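PDB 1ADY: histidyl-trna synthetase from Thermus thermophilus, which attaches L-histidine to tRNA(His) at the expense of ATP, which is split to AMP and diphosphate, and works as a homodimer. Local coordinates for residues 102-107 with 130-135; 125-130 with 307-312; 166-171 with 264-269. All blocks are in the same frame, centred on the assembly; numbering follows the deposited sequence.

Interaction 1: residues 102-107 with 130-135; sequences VRLWMA and EALGSE. With HAM (histidyl-adenosine monophosphate), chain F.
Val102 and Leu132 open a short run of backbone hydrogen bonds between two antiparallel strands, the arms of the hairpin formed by 102-111 and 123-132. Their pair is of the hydrogen-bonded kind: Val102 N gives to Leu132 O at 2.8 Å, and Leu132 N returns a nearly straight bond to Val102 O at 2.9 Å. Leu104 and Glu130 repeat the pattern two residues on, with Leu104 N to Glu130 O at 2.9 Å and Glu130 N to Leu104 O at 2.8 Å. Arg103 and Ala131 form the non-hydrogen-bonded pair between them. There the CA of Arg103 approaches Glu130 O as a CA-H...O contact.

Apolar contacts are modest. The methyl CD1 of Leu104 meets CD1 of Leu132 at 4.4 Å, on the face that also carries Val102 and Glu130. Tyr90 and Met86 of helix 83-92 cover the three aliphatic side chains there. Arg103 and Ala131 lie on the other face, and the extended Arg103 chain carries its guanidinium to a salt bridge with Glu142.

The polar chemistry centres on Glu130. Its CB stays by the strand, 3.7 Å from Leu104 O, and a bend at chi2 (58°) leads the carboxylate off toward the histidyl-adenylate. OE1 accepts the bond from NE2 of the ligand imidazole at 2.8 Å, while OE2 takes one from Asn128 ND2. With an alanine in place of Glu130, the imidazole N-H would probably lose its acceptor and the Asn128 amide its mate.

The contact therefore joins a regular, buried antiparallel strand pairing to ligand recognition: the two bonds to Leu104 hold the main chain of Glu130, and the Asn128 amide helps to place its carboxylate, whose OE1 accepts the N-H of the histidyl ring.

Interaction 2: residues 125-130 with 307-312; sequences HQVNYE and FGVERV. With HAM (histidyl-adenosine monophosphate), chain F.
Val127 and Phe307 form an antiparallel hydrogen-bonded pair, with Val127 N to Phe307 O and Phe307 N to Val127 O both at 3.1 Å, and Gln126 faces Gly308 in the next, non-hydrogen-bonded pair. The pairing ends where the second chain turns into a helix: Gly308 is the N-cap residue, and Val309 N gives its bond back to His125 O at 2.8 Å.

Val127 and Phe307 lie side by side and point the same way. The CB of Val127 sits over one face of the Phe307 ring, offset toward the rim, as a CH-pi contact 3.8 Å from the centroid. Its methyl CG2 meets CZ of the ring. CG2 lies anti to the carbonyl carbon of Val127, and from there it also touches CG2 of Val309. Ile23 of helix 14-33 packs on both Phe307 and Val309.

This is the largely antiparallel sheet of a class-II aminoacyl-tRNA synthetase catalytic domain, at the point where strand 302-308 runs into helix 309-318, and the histidyl-adenylate lies against it. Gly308 N binds the ribose O2' at 2.9 Å. A CB on Gly308 would clash with that same oxygen. The Arg311 guanidinium lays one face over the adenine, with N3 above its centre.

Glu310 folds back at chi2 (86°) and brings its carboxylate to His125. OE1 accepts the backbone N of His125 at 3.0 Å through its syn lone pair, almost straight. OE2 takes the ring N-H from ND1 at 3.0 Å, in the imidazole plane, with ring and carboxylate planes 31° apart.

Interaction 3: residues 166-171 with 264-269; sequences VGDPED and YVRTAF. With HAM (histidyl-adenosine monophosphate), chain F.
Val166 and Arg266 bring together two loop segments of the class-II synthetase catalytic domain, one following strand 160-165 and one leading into strand 267-272, antiparallel neighbours in its sheet. Val166 N gives a hydrogen bond to Arg266 O at 2.9 Å. A weak bond returns from Arg266 N to Gly167 O. Gly167 has a positive phi, and a CB there would clash with Asp171.

The close-packed part lies round Val166. Its CG1 is anti to the carbonyl carbon (chi1 -62°), which puts CG2 between the backbone N and the carbonyl carbon, and this methyl lies against the backbone of 264-266. On the same inner side Tyr264 turns its ring away from 166-171 and sends OH to ND1 of the histidyl-adenylate, a bond of 2.8 Å. The segment that packs on Val166 thus also carries a ligand contact.

The outer part is looser. Val265 reaches Gly167 O and Pro169 CD through CG2, the latter at 4.2 Å, and Pro169 is exposed. Both Asp168 and Arg266 are only partly exposed, and helix 231-246 packs beside them through Ala233, Glu232 and His236. Asp168 takes the N-cap position of helix 169-183, yet its side chain makes no capping bond and turns instead to the arginine.

The extended Arg266 chain comes side-on, with carboxylate and guanidinium planes 62° apart. The result is a salt bridge in which two nitrogens grip a single oxygen: NE of Arg266 lies 3.0 Å and NH2 3.1 Å from OD1 of Asp168.

All three interactions lie in the catalytic domain and reach its one large mixed sheet. Interactions 1 and 2 share strand 123-132 and Glu130: strand 102-111 flanks it on one side and strand 302-308 on the other. Their centres are 15 Å apart. Interaction 3 joins the far part of the sheet, near strands 160-165 and 267-272, with its centre 18 Å from interaction 1 and 23 Å from interaction 2. Along the chain the segments of interactions 1 and 2 alternate, and interaction 3 is nested within the loop closed by interaction 2. All three touch the histidyl-adenylate, so distant parts of the sequence meet round one active site.

Interaction 1: residues 102-107 with 130-135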
loop_
_atom_site.group_PDB
_atom_site.type_symbol
_atom_site.label_atom_id
_atom_site.label_comp_id
_atom_site.label_asym_id
_atom_site.label_seq_id
_atom_site.Cartn_x
_atom_site.Cartn_y
_atom_site.Cartn_z
ATOM N N VAL A 102 -17.061 -4.712 -16.073
ATOM C CA VAL A 102 -15.995 -3.900 -15.501
ATOM C C VAL A 102 -15.204 -4.730 -14.488
ATOM O O VAL A 102 -15.724 -5.103 -13.435
ATOM C CB VAL A 102 -16.567 -2.634 -14.831
ATOM C CG1 VAL A 102 -15.462 -1.852 -14.153
ATOM C CG2 VAL A 102 -17.257 -1.762 -15.873
ATOM N N ARG A 103 -13.970 -5.079 -14.844
ATOM C CA ARG A 103 -13.095 -5.867 -13.970
ATOM C C ARG A 103 -12.173 -4.943 -13.162
ATOM O O ARG A 103 -11.493 -4.079 -13.729
ATOM C CB ARG A 103 -12.264 -6.855 -14.796
ATOM C CG ARG A 103 -13.081 -7.928 -15.501
ATOM C CD ARG A 103 -12.203 -8.799 -16.386
ATOM N NE ARG A 103 -12.931 -9.903 -17.019
ATOM C CZ ARG A 103 -13.695 -9.789 -18.105
ATOM N NH1 ARG A 103 -13.856 -8.615 -18.704
ATOM N NH2 ARG A 103 -14.286 -10.861 -18.611
ATOM N N LEU A 104 -12.144 -5.135 -11.845
ATOM C CA LEU A 104 -11.329 -4.310 -10.955
ATOM C C LEU A 104 -10.484 -5.160 -10.013
ATOM O O LEU A 104 -10.918 -6.218 -9.560
ATOM C CB LEU A 104 -12.226 -3.396 -10.107
ATOM C CG LEU A 104 -13.239 -2.489 -10.808
ATOM C CD1 LEU A 104 -14.094 -1.775 -9.771
ATOM C CD2 LEU A 104 -12.519 -1.496 -11.707
ATOM N N TRP A 105 -9.301 -4.668 -9.670
ATOM C CA TRP A 105 -8.430 -5.397 -8.760
ATOM C C TRP A 105 -7.583 -4.440 -7.925
ATOM O O TRP A 105 -7.378 -3.279 -8.306
ATOM C CB TRP A 105 -7.514 -6.351 -9.542
ATOM C CG TRP A 105 -6.232 -5.714 -10.006
ATOM C CD1 TRP A 105 -6.043 -4.974 -11.137
ATOM C CD2 TRP A 105 -4.972 -5.742 -9.331
ATOM N NE1 TRP A 105 -4.741 -4.539 -11.208
ATOM C CE2 TRP A 105 -4.059 -4.999 -10.107
ATOM C CE3 TRP A 105 -4.520 -6.329 -8.137
ATOM C CZ2 TRP A 105 -2.728 -4.824 -9.739
ATOM C CZ3 TRP A 105 -3.193 -6.157 -7.768
ATOM C CH2 TRP A 105 -2.313 -5.410 -8.568
ATOM N N MET A 106 -7.067 -4.950 -6.809
ATOM C CA MET A 106 -6.213 -4.180 -5.911
ATOM C C MET A 106 -5.624 -5.131 -4.882
ATOM O O MET A 106 -6.006 -6.301 -4.818
ATOM C CB MET A 106 -7.017 -3.103 -5.174
ATOM C CG MET A 106 -7.877 -3.657 -4.046
ATOM S SD MET A 106 -8.412 -2.415 -2.867
ATOM C CE MET A 106 -10.074 -2.046 -3.483
ATOM N N ALA A 107 -4.704 -4.616 -4.076
ATOM C CA ALA A 107 -4.061 -5.380 -3.012
ATOM C C ALA A 107 -3.864 -4.385 -1.881
ATOM O O ALA A 107 -3.369 -3.275 -2.109
ATOM C CB ALA A 107 -2.717 -5.922 -3.474
ATOM N N GLU A 130 -12.598 -8.441 -8.978
ATOM C CA GLU A 130 -14.025 -8.211 -9.176
ATOM C C GLU A 130 -14.400 -8.119 -10.653
ATOM O O GLU A 130 -13.638 -7.594 -11.470
ATOM C CB GLU A 130 -14.415 -6.896 -8.487
ATOM C CG GLU A 130 -15.487 -7.002 -7.413
ATOM C CD GLU A 130 -15.121 -7.958 -6.293
ATOM O OE1 GLU A 130 -15.087 -9.175 -6.558
ATOM O OE2 GLU A 130 -14.890 -7.511 -5.150
ATOM N N ALA A 131 -15.583 -8.626 -10.983
ATOM C CA ALA A 131 -16.113 -8.590 -12.350
ATOM C C ALA A 131 -17.565 -8.147 -12.218
ATOM O O ALA A 131 -18.435 -8.933 -11.836
ATOM C CB ALA A 131 -16.029 -9.969 -12.993
ATOM N N LEU A 132 -17.821 -6.877 -12.507
ATOM C CA LEU A 132 -19.161 -6.316 -12.367
ATOM C C LEU A 132 -19.896 -6.002 -13.670
ATOM O O LEU A 132 -19.278 -5.695 -14.692
ATOM C CB LEU A 132 -19.085 -5.051 -11.512
ATOM C CG LEU A 132 -18.452 -5.237 -10.134
ATOM C CD1 LEU A 132 -17.937 -3.924 -9.600
ATOM C CD2 LEU A 132 -19.464 -5.834 -9.187
ATOM N N GLY A 133 -21.225 -6.079 -13.616
ATOM C CA GLY A 133 -22.048 -5.772 -14.771
ATOM C C GLY A 133 -22.628 -6.912 -15.591
ATOM O O GLY A 133 -23.287 -6.647 -16.594
ATOM N N SER A 134 -22.439 -8.162 -15.172
ATOM C CA SER A 134 -22.965 -9.292 -15.939
ATOM C C SER A 134 -23.257 -10.549 -15.122
ATOM O O SER A 134 -22.555 -10.868 -14.160
ATOM C CB SER A 134 -22.019 -9.634 -17.092
ATOM O OG SER A 134 -22.516 -10.715 -17.866
ATOM N N GLU A 135 -24.296 -11.263 -15.541
ATOM C CA GLU A 135 -24.743 -12.488 -14.890
ATOM C C GLU A 135 -24.136 -13.723 -15.562
ATOM O O GLU A 135 -24.153 -14.825 -14.998
ATOM C CB GLU A 135 -26.273 -12.547 -14.951
ATOM C CG GLU A 135 -26.905 -13.824 -14.435
ATOM C CD GLU A 135 -26.854 -13.938 -12.935
ATOM O OE1 GLU A 135 -27.703 -13.307 -12.273
ATOM O OE2 GLU A 135 -25.975 -14.664 -12.425
HETATM P P HAM F . -13.389 -13.861 3.062
HETATM O O1P HAM F . -13.991 -13.024 4.121
HETATM O O2P HAM F . -13.790 -15.284 3.079
HETATM O O3P HAM F . -13.702 -13.151 1.653
HETATM O "O5'" HAM F . -11.795 -13.912 3.173
HETATM C "C5'" HAM F . -11.043 -14.340 2.037
HETATM C "C4'" HAM F . -9.602 -14.641 2.401
HETATM O "O4'" HAM F . -9.067 -13.574 3.200
HETATM C "C3'" HAM F . -9.480 -15.876 3.270
HETATM O "O3'" HAM F . -9.456 -17.111 2.550
HETATM C "C2'" HAM F . -8.110 -15.634 3.871
HETATM O "O2'" HAM F . -7.044 -15.992 2.970
HETATM C "C1'" HAM F . -8.125 -14.133 4.122
HETATM N N9 HAM F . -8.474 -13.724 5.498
HETATM C C8 HAM F . -9.699 -13.492 6.004
HETATM N N7 HAM F . -9.655 -13.237 7.319
HETATM C C5 HAM F . -8.351 -13.314 7.589
HETATM C C6 HAM F . -7.783 -13.148 8.862
HETATM N N6 HAM F . -8.528 -12.903 9.904
HETATM N N1 HAM F . -6.437 -13.234 8.926
HETATM C C2 HAM F . -5.713 -13.498 7.839
HETATM N N3 HAM F . -6.255 -13.695 6.636
HETATM C C4 HAM F . -7.598 -13.590 6.503
HETATM C C HAM F . -13.909 -11.793 1.238
HETATM O O HAM F . -13.456 -10.875 1.901
HETATM C CA HAM F . -14.738 -11.474 -0.002
HETATM N N HAM F . -15.025 -10.054 -0.073
HETATM C CB HAM F . -14.007 -11.925 -1.276
HETATM C CG HAM F . -14.769 -11.628 -2.531
HETATM C CD2 HAM F . -14.502 -10.788 -3.559
HETATM N ND1 HAM F . -16.022 -12.149 -2.779
HETATM C CE1 HAM F . -16.502 -11.621 -3.890
HETATM N NE2 HAM F . -15.604 -10.787 -4.380
#

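Interaction 2: residues 125-130 with 307-312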
loop_
_atom_site.group_PDB
_atom_site.type_symbol
_atom_site.label_atom_id
_atom_site.label_comp_id
_atom_site.label_asym_id
_atom_site.label_seq_id
_atom_site.Cartn_x
_atom_site.Cartn_y
_atom_site.Cartn_z
ATOM N N HIS A 125 -3.478 -8.673 4.694
ATOM C CA HIS A 125 -3.479 -8.108 3.348
ATOM C C HIS A 125 -4.010 -9.138 2.362
ATOM O O HIS A 125 -3.631 -10.311 2.425
ATOM C CB HIS A 125 -2.058 -7.718 2.933
ATOM C CG HIS A 125 -1.418 -6.707 3.830
ATOM N ND1 HIS A 125 -0.835 -7.046 5.032
ATOM C CD2 HIS A 125 -1.260 -5.369 3.697
ATOM C CE1 HIS A 125 -0.344 -5.959 5.600
ATOM N NE2 HIS A 125 -0.589 -4.929 4.809
ATOM N N GLN A 126 -4.857 -8.699 1.439
ATOM C CA GLN A 126 -5.419 -9.607 0.446
ATOM C C GLN A 126 -5.511 -8.993 -0.941
ATOM O O GLN A 126 -5.636 -7.776 -1.082
ATOM C CB GLN A 126 -6.804 -10.100 0.881
ATOM C CG GLN A 126 -7.897 -9.035 0.903
ATOM C CD GLN A 126 -9.261 -9.575 1.346
ATOM O OE1 GLN A 126 -9.351 -10.438 2.226
ATOM N NE2 GLN A 126 -10.328 -9.051 0.744
ATOM N N VAL A 127 -5.379 -9.838 -1.960
ATOM C CA VAL A 127 -5.494 -9.406 -3.351
ATOM C C VAL A 127 -6.969 -9.599 -3.658
ATOM O O VAL A 127 -7.531 -10.658 -3.368
ATOM C CB VAL A 127 -4.623 -10.269 -4.288
ATOM C CG1 VAL A 127 -4.895 -9.918 -5.741
ATOM C CG2 VAL A 127 -3.150 -10.064 -3.960
ATOM N N ASN A 128 -7.598 -8.591 -4.244
ATOM C CA ASN A 128 -9.023 -8.649 -4.516
ATOM C C ASN A 128 -9.358 -8.455 -5.982
ATOM O O ASN A 128 -8.925 -7.480 -6.590
ATOM C CB ASN A 128 -9.711 -7.567 -3.676
ATOM C CG ASN A 128 -11.218 -7.712 -3.647
ATOM O OD1 ASN A 128 -11.778 -8.272 -2.700
ATOM N ND2 ASN A 128 -11.888 -7.152 -4.650
ATOM N N TYR A 129 -10.154 -9.370 -6.533
ATOM C CA TYR A 129 -10.583 -9.306 -7.932
ATOM C C TYR A 129 -12.103 -9.218 -8.014
ATOM O O TYR A 129 -12.800 -9.906 -7.268
ATOM C CB TYR A 129 -10.104 -10.531 -8.708
ATOM C CG TYR A 129 -10.741 -10.656 -10.066
ATOM C CD1 TYR A 129 -10.386 -9.800 -11.105
ATOM C CD2 TYR A 129 -11.719 -11.613 -10.305
ATOM C CE1 TYR A 129 -10.998 -9.891 -12.358
ATOM C CE2 TYR A 129 -12.338 -11.717 -11.550
ATOM C CZ TYR A 129 -11.974 -10.854 -12.574
ATOM O OH TYR A 129 -12.583 -10.950 -13.806
ATOM N N GLU A 130 -12.598 -8.441 -8.978
ATOM C CA GLU A 130 -14.025 -8.211 -9.176
ATOM C C GLU A 130 -14.400 -8.119 -10.653
ATOM O O GLU A 130 -13.638 -7.594 -11.470
ATOM C CB GLU A 130 -14.415 -6.896 -8.487
ATOM C CG GLU A 130 -15.487 -7.002 -7.413
ATOM C CD GLU A 130 -15.121 -7.958 -6.293
ATOM O OE1 GLU A 130 -15.087 -9.175 -6.558
ATOM O OE2 GLU A 130 -14.890 -7.511 -5.150
ATOM N N PHE A 307 -7.732 -13.379 -1.862
ATOM C CA PHE A 307 -6.910 -14.324 -1.125
ATOM C C PHE A 307 -5.955 -13.624 -0.168
ATOM O O PHE A 307 -5.423 -12.551 -0.479
ATOM C CB PHE A 307 -6.150 -15.264 -2.074
ATOM C CG PHE A 307 -5.102 -14.587 -2.923
ATOM C CD1 PHE A 307 -3.822 -14.366 -2.427
ATOM C CD2 PHE A 307 -5.371 -14.234 -4.241
ATOM C CE1 PHE A 307 -2.827 -13.811 -3.229
ATOM C CE2 PHE A 307 -4.383 -13.681 -5.048
ATOM C CZ PHE A 307 -3.109 -13.471 -4.540
ATOM N N GLY A 308 -5.745 -14.234 0.994
ATOM C CA GLY A 308 -4.859 -13.676 1.996
ATOM C C GLY A 308 -3.399 -13.883 1.660
ATOM O O GLY A 308 -2.901 -15.011 1.648
ATOM N N VAL A 309 -2.700 -12.779 1.423
ATOM C CA VAL A 309 -1.285 -12.811 1.082
ATOM C C VAL A 309 -0.460 -13.548 2.142
ATOM O O VAL A 309 0.480 -14.283 1.817
ATOM C CB VAL A 309 -0.728 -11.388 0.901
ATOM C CG1 VAL A 309 0.717 -11.445 0.424
ATOM C CG2 VAL A 309 -1.592 -10.609 -0.080
ATOM N N GLU A 310 -0.833 -13.376 3.407
ATOM C CA GLU A 310 -0.124 -14.039 4.497
ATOM C C GLU A 310 -0.286 -15.556 4.372
ATOM O O GLU A 310 0.698 -16.297 4.407
ATOM C CB GLU A 310 -0.643 -13.564 5.859
ATOM C CG GLU A 310 -0.244 -12.139 6.238
ATOM C CD GLU A 310 -1.183 -11.068 5.702
ATOM O OE1 GLU A 310 -2.163 -11.403 5.001
ATOM O OE2 GLU A 310 -0.945 -9.876 6.001
ATOM N N ARG A 311 -1.529 -16.003 4.189
ATOM C CA ARG A 311 -1.841 -17.423 4.048
ATOM C C ARG A 311 -1.031 -17.978 2.879
ATOM O O ARG A 311 -0.350 -18.994 3.014
ATOM C CB ARG A 311 -3.339 -17.615 3.779
ATOM C CG ARG A 311 -4.270 -17.147 4.897
ATOM C CD ARG A 311 -4.497 -18.236 5.931
ATOM N NE ARG A 311 -5.455 -17.857 6.976
ATOM C CZ ARG A 311 -6.772 -17.754 6.801
ATOM N NH1 ARG A 311 -7.325 -17.991 5.619
ATOM N NH2 ARG A 311 -7.550 -17.460 7.831
ATOM N N VAL A 312 -1.073 -17.273 1.748
ATOM C CA VAL A 312 -0.343 -17.687 0.558
ATOM C C VAL A 312 1.148 -17.813 0.859
ATOM O O VAL A 312 1.809 -18.751 0.396
ATOM C CB VAL A 312 -0.558 -16.700 -0.597
ATOM C CG1 VAL A 312 0.136 -17.201 -1.858
ATOM C CG2 VAL A 312 -2.034 -16.530 -0.851
HETATM P P HAM F . -13.389 -13.861 3.062
HETATM O O1P HAM F . -13.991 -13.024 4.121
HETATM O O2P HAM F . -13.790 -15.284 3.079
HETATM O O3P HAM F . -13.702 -13.151 1.653
HETATM O "O5'" HAM F . -11.795 -13.912 3.173
HETATM C "C5'" HAM F . -11.043 -14.340 2.037
HETATM C "C4'" HAM F . -9.602 -14.641 2.401
HETATM O "O4'" HAM F . -9.067 -13.574 3.200
HETATM C "C3'" HAM F . -9.480 -15.876 3.270
HETATM O "O3'" HAM F . -9.456 -17.111 2.550
HETATM C "C2'" HAM F . -8.110 -15.634 3.871
HETATM O "O2'" HAM F . -7.044 -15.992 2.970
HETATM C "C1'" HAM F . -8.125 -14.133 4.122
HETATM N N9 HAM F . -8.474 -13.724 5.498
HETATM C C8 HAM F . -9.699 -13.492 6.004
HETATM N N7 HAM F . -9.655 -13.237 7.319
HETATM C C5 HAM F . -8.351 -13.314 7.589
HETATM C C6 HAM F . -7.783 -13.148 8.862
HETATM N N6 HAM F . -8.528 -12.903 9.904
HETATM N N1 HAM F . -6.437 -13.234 8.926
HETATM C C2 HAM F . -5.713 -13.498 7.839
HETATM N N3 HAM F . -6.255 -13.695 6.636
HETATM C C4 HAM F . -7.598 -13.590 6.503
HETATM C C HAM F . -13.909 -11.793 1.238
HETATM O O HAM F . -13.456 -10.875 1.901
HETATM C CA HAM F . -14.738 -11.474 -0.002
HETATM N N HAM F . -15.025 -10.054 -0.073
HETATM C CB HAM F . -14.007 -11.925 -1.276
HETATM C CG HAM F . -14.769 -11.628 -2.531
HETATM C CD2 HAM F . -14.502 -10.788 -3.559
HETATM N ND1 HAM F . -16.022 -12.149 -2.779
HETATM C CE1 HAM F . -16.502 -11.621 -3.890
HETATM N NE2 HAM F . -15.604 -10.787 -4.380
#

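Interaction 3: residues 166-171 with 264-269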
loop_
_atom_site.group_PDB
_atom_site.type_symbol
_atom_site.label_atom_id
_atom_site.label_comp_id
_atom_site.label_asym_id
_atom_site.label_seq_id
_atom_site.Cartn_x
_atom_site.Cartn_y
_atom_site.Cartn_z
ATOM N N VAL A 166 -25.181 -21.211 -3.505
ATOM C CA VAL A 166 -26.139 -20.924 -2.454
ATOM C C VAL A 166 -27.506 -20.634 -3.079
ATOM O O VAL A 166 -28.440 -20.225 -2.386
ATOM C CB VAL A 166 -25.683 -19.723 -1.583
ATOM C CG1 VAL A 166 -24.360 -20.041 -0.898
ATOM C CG2 VAL A 166 -25.552 -18.463 -2.433
ATOM N N GLY A 167 -27.612 -20.814 -4.396
ATOM C CA GLY A 167 -28.884 -20.587 -5.075
ATOM C C GLY A 167 -29.313 -19.137 -5.318
ATOM O O GLY A 167 -28.455 -18.311 -5.594
ATOM N N ASP A 168 -30.633 -18.859 -5.348
ATOM C CA ASP A 168 -31.232 -17.521 -5.577
ATOM C C ASP A 168 -31.854 -17.063 -4.261
ATOM O O ASP A 168 -31.960 -17.860 -3.332
ATOM C CB ASP A 168 -32.356 -17.601 -6.629
ATOM C CG ASP A 168 -31.844 -17.886 -8.024
ATOM O OD1 ASP A 168 -31.084 -17.058 -8.563
ATOM O OD2 ASP A 168 -32.218 -18.938 -8.589
ATOM N N PRO A 169 -32.324 -15.800 -4.175
ATOM C CA PRO A 169 -32.931 -15.331 -2.920
ATOM C C PRO A 169 -34.071 -16.231 -2.433
ATOM O O PRO A 169 -34.208 -16.461 -1.231
ATOM C CB PRO A 169 -33.420 -13.924 -3.276
ATOM C CG PRO A 169 -33.572 -13.956 -4.780
ATOM C CD PRO A 169 -32.358 -14.735 -5.192
ATOM N N GLU A 170 -34.854 -16.768 -3.369
ATOM C CA GLU A 170 -35.972 -17.652 -3.035
ATOM C C GLU A 170 -35.462 -18.953 -2.423
ATOM O O GLU A 170 -35.909 -19.364 -1.353
ATOM C CB GLU A 170 -36.806 -17.966 -4.280
ATOM C CG GLU A 170 -37.448 -16.759 -4.955
ATOM C CD GLU A 170 -36.486 -15.981 -5.846
ATOM O OE1 GLU A 170 -35.566 -16.594 -6.434
ATOM O OE2 GLU A 170 -36.660 -14.747 -5.971
ATOM N N ASP A 171 -34.513 -19.588 -3.106
ATOM C CA ASP A 171 -33.923 -20.844 -2.641
ATOM C C ASP A 171 -33.296 -20.616 -1.268
ATOM O O ASP A 171 -33.460 -21.421 -0.349
ATOM C CB ASP A 171 -32.850 -21.326 -3.629
ATOM C CG ASP A 171 -33.359 -21.405 -5.067
ATOM O OD1 ASP A 171 -34.555 -21.714 -5.267
ATOM O OD2 ASP A 171 -32.562 -21.159 -6.001
ATOM N N TYR A 264 -23.558 -13.051 -0.909
ATOM C CA TYR A 264 -23.403 -14.114 -1.891
ATOM C C TYR A 264 -24.708 -14.686 -2.406
ATOM O O TYR A 264 -25.635 -14.963 -1.643
ATOM C CB TYR A 264 -22.562 -15.256 -1.325
ATOM C CG TYR A 264 -21.104 -14.920 -1.237
ATOM C CD1 TYR A 264 -20.338 -14.762 -2.390
ATOM C CD2 TYR A 264 -20.487 -14.741 -0.005
ATOM C CE1 TYR A 264 -18.991 -14.433 -2.314
ATOM C CE2 TYR A 264 -19.143 -14.413 0.081
ATOM C CZ TYR A 264 -18.403 -14.264 -1.074
ATOM O OH TYR A 264 -17.070 -13.964 -0.979
ATOM N N VAL A 265 -24.749 -14.888 -3.714
ATOM C CA VAL A 265 -25.899 -15.463 -4.389
ATOM C C VAL A 265 -25.327 -16.340 -5.507
ATOM O O VAL A 265 -24.471 -15.900 -6.280
ATOM C CB VAL A 265 -26.856 -14.369 -4.950
ATOM C CG1 VAL A 265 -26.214 -13.615 -6.089
ATOM C CG2 VAL A 265 -28.155 -14.985 -5.396
ATOM N N ARG A 266 -25.759 -17.594 -5.550
ATOM C CA ARG A 266 -25.299 -18.547 -6.549
ATOM C C ARG A 266 -23.870 -19.022 -6.293
ATOM O O ARG A 266 -23.570 -19.462 -5.185
ATOM C CB ARG A 266 -25.483 -17.997 -7.975
ATOM C CG ARG A 266 -26.941 -17.830 -8.359
ATOM C CD ARG A 266 -27.143 -17.380 -9.794
ATOM N NE ARG A 266 -28.567 -17.378 -10.124
ATOM C CZ ARG A 266 -29.064 -17.246 -11.350
ATOM N NH1 ARG A 266 -28.259 -17.096 -12.393
ATOM N NH2 ARG A 266 -30.377 -17.293 -11.536
ATOM N N THR A 267 -23.002 -18.932 -7.296
ATOM C CA THR A 267 -21.623 -19.400 -7.198
ATOM C C THR A 267 -20.873 -19.054 -5.913
ATOM O O THR A 267 -20.877 -17.911 -5.466
ATOM C CB THR A 267 -20.790 -18.907 -8.390
ATOM O OG1 THR A 267 -21.549 -19.032 -9.602
ATOM C CG2 THR A 267 -19.506 -19.725 -8.509
ATOM N N ALA A 268 -20.196 -20.053 -5.354
ATOM C CA ALA A 268 -19.410 -19.897 -4.134
ATOM C C ALA A 268 -18.231 -20.857 -4.226
ATOM O O ALA A 268 -18.420 -22.043 -4.505
ATOM C CB ALA A 268 -20.257 -20.226 -2.930
ATOM N N PHE A 269 -17.022 -20.350 -4.002
ATOM C CA PHE A 269 -15.818 -21.181 -4.087
ATOM C C PHE A 269 -14.722 -20.750 -3.116
ATOM O O PHE A 269 -14.720 -19.618 -2.619
ATOM C CB PHE A 269 -15.267 -21.161 -5.515
ATOM C CG PHE A 269 -14.957 -19.779 -6.027
ATOM C CD1 PHE A 269 -15.964 -18.975 -6.563
ATOM C CD2 PHE A 269 -13.654 -19.282 -5.979
ATOM C CE1 PHE A 269 -15.680 -17.699 -7.048
ATOM C CE2 PHE A 269 -13.363 -18.005 -6.461
ATOM C CZ PHE A 269 -14.380 -17.213 -6.998
HETATM P P HAM F . -13.389 -13.861 3.062
HETATM O O1P HAM F . -13.991 -13.024 4.121
HETATM O O2P HAM F . -13.790 -15.284 3.079
HETATM O O3P HAM F . -13.702 -13.151 1.653
HETATM O "O5'" HAM F . -11.795 -13.912 3.173
HETATM C "C5'" HAM F . -11.043 -14.340 2.037
HETATM C "C4'" HAM F . -9.602 -14.641 2.401
HETATM O "O4'" HAM F . -9.067 -13.574 3.200
HETATM C "C3'" HAM F . -9.480 -15.876 3.270
HETATM O "O3'" HAM F . -9.456 -17.111 2.550
HETATM C "C2'" HAM F . -8.110 -15.634 3.871
HETATM O "O2'" HAM F . -7.044 -15.992 2.970
HETATM C "C1'" HAM F . -8.125 -14.133 4.122
HETATM N N9 HAM F . -8.474 -13.724 5.498
HETATM C C8 HAM F . -9.699 -13.492 6.004
HETATM N N7 HAM F . -9.655 -13.237 7.319
HETATM C C5 HAM F . -8.351 -13.314 7.589
HETATM C C6 HAM F . -7.783 -13.148 8.862
HETATM N N6 HAM F . -8.528 -12.903 9.904
HETATM N N1 HAM F . -6.437 -13.234 8.926
HETATM C C2 HAM F . -5.713 -13.498 7.839
HETATM N N3 HAM F . -6.255 -13.695 6.636
HETATM C C4 HAM F . -7.598 -13.590 6.503
HETATM C C HAM F . -13.909 -11.793 1.238
HETATM O O HAM F . -13.456 -10.875 1.901
HETATM C CA HAM F . -14.738 -11.474 -0.002
HETATM N N HAM F . -15.025 -10.054 -0.073
HETATM C CB HAM F . -14.007 -11.925 -1.276
HETATM C CG HAM F . -14.769 -11.628 -2.531
HETATM C CD2 HAM F . -14.502 -10.788 -3.559
HETATM N ND1 HAM F . -16.022 -12.149 -2.779
HETATM C CE1 HAM F . -16.502 -11.621 -3.890
HETATM N NE2 HAM F . -15.604 -10.787 -4.380
#